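Local atomic coordinates of molybdopterin-guanine dinucleotide biosynthesis adapter protein (Escherichia coli, PDB entry 1NP6), a protein that binds GTP, hydrolyses it weakly, and may act as an adapter for efficient biosynthesis and use of the molybdopterin-guanine dinucleotide cofactor. Residues P7-A12 against D163-W168. Residues are numbered along the deposited sequence; the frame is centred on the assembly and turned at random.
Sequences PLLAFA and DFVVEW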
# COMPACT_ATOMS: atom_id res chain seq x y z
N PRO B 7 -19.00 -4.30 -6.11
CA PRO B 7 -18.77 -5.51 -6.91
C PRO B 7 -17.30 -5.80 -7.22
O PRO B 7 -16.53 -4.89 -7.58
CB PRO B 7 -19.52 -5.21 -8.22
CG PRO B 7 -20.46 -4.12 -7.90
CD PRO B 7 -19.79 -3.29 -6.85
N LEU B 8 -16.95 -7.07 -7.05
CA LEU B 8 -15.68 -7.64 -7.48
C LEU B 8 -15.88 -8.44 -8.79
O LEU B 8 -16.82 -9.24 -8.91
CB LEU B 8 -15.14 -8.57 -6.38
CG LEU B 8 -14.07 -8.09 -5.39
CD1 LEU B 8 -14.53 -6.89 -4.57
CD2 LEU B 8 -13.63 -9.23 -4.46
N LEU B 9 -15.00 -8.24 -9.77
CA LEU B 9 -15.11 -8.95 -11.06
C LEU B 9 -13.75 -9.45 -11.55
O LEU B 9 -12.82 -8.66 -11.77
CB LEU B 9 -15.74 -8.03 -12.13
CG LEU B 9 -15.89 -8.59 -13.55
CD1 LEU B 9 -16.95 -9.72 -13.63
CD2 LEU B 9 -16.22 -7.47 -14.53
N ALA B 10 -13.63 -10.76 -11.74
CA ALA B 10 -12.37 -11.34 -12.21
C ALA B 10 -12.34 -11.53 -13.73
O ALA B 10 -13.37 -11.76 -14.36
CB ALA B 10 -12.08 -12.67 -11.52
N PHE B 11 -11.13 -11.44 -14.29
CA PHE B 11 -10.86 -11.80 -15.67
C PHE B 11 -9.90 -12.98 -15.66
O PHE B 11 -8.83 -12.92 -15.05
CB PHE B 11 -10.25 -10.60 -16.43
CG PHE B 11 -11.29 -9.64 -16.95
CD1 PHE B 11 -11.84 -8.68 -16.12
CD2 PHE B 11 -11.77 -9.75 -18.24
CE1 PHE B 11 -12.83 -7.83 -16.56
CE2 PHE B 11 -12.77 -8.89 -18.70
CZ PHE B 11 -13.29 -7.93 -17.87
N ALA B 12 -10.30 -14.06 -16.32
CA ALA B 12 -9.53 -15.29 -16.26
C ALA B 12 -9.20 -15.83 -17.64
O ALA B 12 -10.05 -15.84 -18.53
CB ALA B 12 -10.29 -16.34 -15.42
N ASP B 163 -19.59 -1.74 -22.11
CA ASP B 163 -21.04 -1.65 -22.02
C ASP B 163 -21.59 -2.82 -21.21
O ASP B 163 -22.50 -2.64 -20.41
CB ASP B 163 -21.70 -1.65 -23.40
CG ASP B 163 -21.51 -0.34 -24.16
OD1 ASP B 163 -20.99 0.64 -23.58
OD2 ASP B 163 -21.85 -0.19 -25.34
N PHE B 164 -21.04 -4.01 -21.46
CA PHE B 164 -21.52 -5.24 -20.80
C PHE B 164 -21.23 -5.22 -19.30
O PHE B 164 -22.03 -5.71 -18.47
CB PHE B 164 -20.92 -6.48 -21.48
CG PHE B 164 -21.27 -7.78 -20.80
CD1 PHE B 164 -22.41 -8.49 -21.17
CD2 PHE B 164 -20.47 -8.27 -19.77
CE1 PHE B 164 -22.74 -9.68 -20.53
CE2 PHE B 164 -20.80 -9.46 -19.12
CZ PHE B 164 -21.94 -10.17 -19.51
N VAL B 165 -20.07 -4.67 -18.94
CA VAL B 165 -19.68 -4.51 -17.54
C VAL B 165 -20.60 -3.50 -16.84
O VAL B 165 -21.12 -3.79 -15.78
CB VAL B 165 -18.17 -4.18 -17.36
CG1 VAL B 165 -17.82 -3.88 -15.89
CG2 VAL B 165 -17.27 -5.30 -17.91
N VAL B 166 -20.82 -2.32 -17.41
CA VAL B 166 -21.83 -1.41 -16.81
C VAL B 166 -23.21 -2.08 -16.52
O VAL B 166 -23.79 -1.92 -15.43
CB VAL B 166 -22.04 -0.13 -17.65
CG1 VAL B 166 -23.14 0.76 -17.03
CG2 VAL B 166 -20.75 0.63 -17.76
N GLU B 167 -23.72 -2.82 -17.50
CA GLU B 167 -25.02 -3.46 -17.41
C GLU B 167 -25.08 -4.53 -16.32
O GLU B 167 -26.09 -4.67 -15.65
CB GLU B 167 -25.43 -4.03 -18.77
CG GLU B 167 -26.07 -2.99 -19.66
CD GLU B 167 -25.61 -3.08 -21.10
OE1 GLU B 167 -25.67 -4.18 -21.68
OE2 GLU B 167 -25.18 -2.04 -21.65
N TRP B 168 -23.98 -5.28 -16.17
CA TRP B 168 -23.80 -6.22 -15.08
C TRP B 168 -23.75 -5.50 -13.72
O TRP B 168 -24.35 -5.97 -12.74
CB TRP B 168 -22.54 -7.07 -15.30
CG TRP B 168 -22.19 -7.93 -14.11
CD1 TRP B 168 -22.75 -9.14 -13.76
CD2 TRP B 168 -21.21 -7.65 -13.10
NE1 TRP B 168 -22.17 -9.62 -12.61
CE2 TRP B 168 -21.23 -8.72 -12.17
CE3 TRP B 168 -20.32 -6.58 -12.87
CZ2 TRP B 168 -20.39 -8.75 -11.05
CZ3 TRP B 168 -19.49 -6.62 -11.76
CH2 TRP B 168 -19.53 -7.71 -10.86
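Strand 8-12 and the helical segment 163-168 run roughly antiparallel, at 147°, with their axes 11.4 Å apart, a gap that side chains must fill without any hydrogen bond between the two. Trp168 makes the largest contribution. With CG anti to the backbone N (chi1 172°), its indole reaches from the helix to the start of the strand, where the six-membered ring enters between Pro7 and Leu9. CH2 at the far end of the ring lies 3.6 Å from Pro7 CB and 3.7 Å from Leu8 O, both oblique to the ring plane. Leu9 takes one face: its CD1 lies over the outer part of that face, 4.2 Å from the ring plane, while its CB approaches CH2 at 4.0 Å. The other methyl, CD2, turns to Val165 about one helical turn earlier and meets CG1 and CG2 equally, each at 4.2 Å, so that Leu9 bridges both helix residues. Were the indole of Trp168 cut back to an alanine, a gap would probably open beside Pro7, and Leu9 CD1 would lose the surface it rests on. Ile138 and Leu103, from other strands of the sheet, also touch the indole, and Leu103 touches Val165 as well. The example illustrates how a C-terminal helix, here 158-170, covers one face of the parallel sheet in an alpha/beta P-loop NTPase fold, packing on a central strand that leads into the Walker A loop.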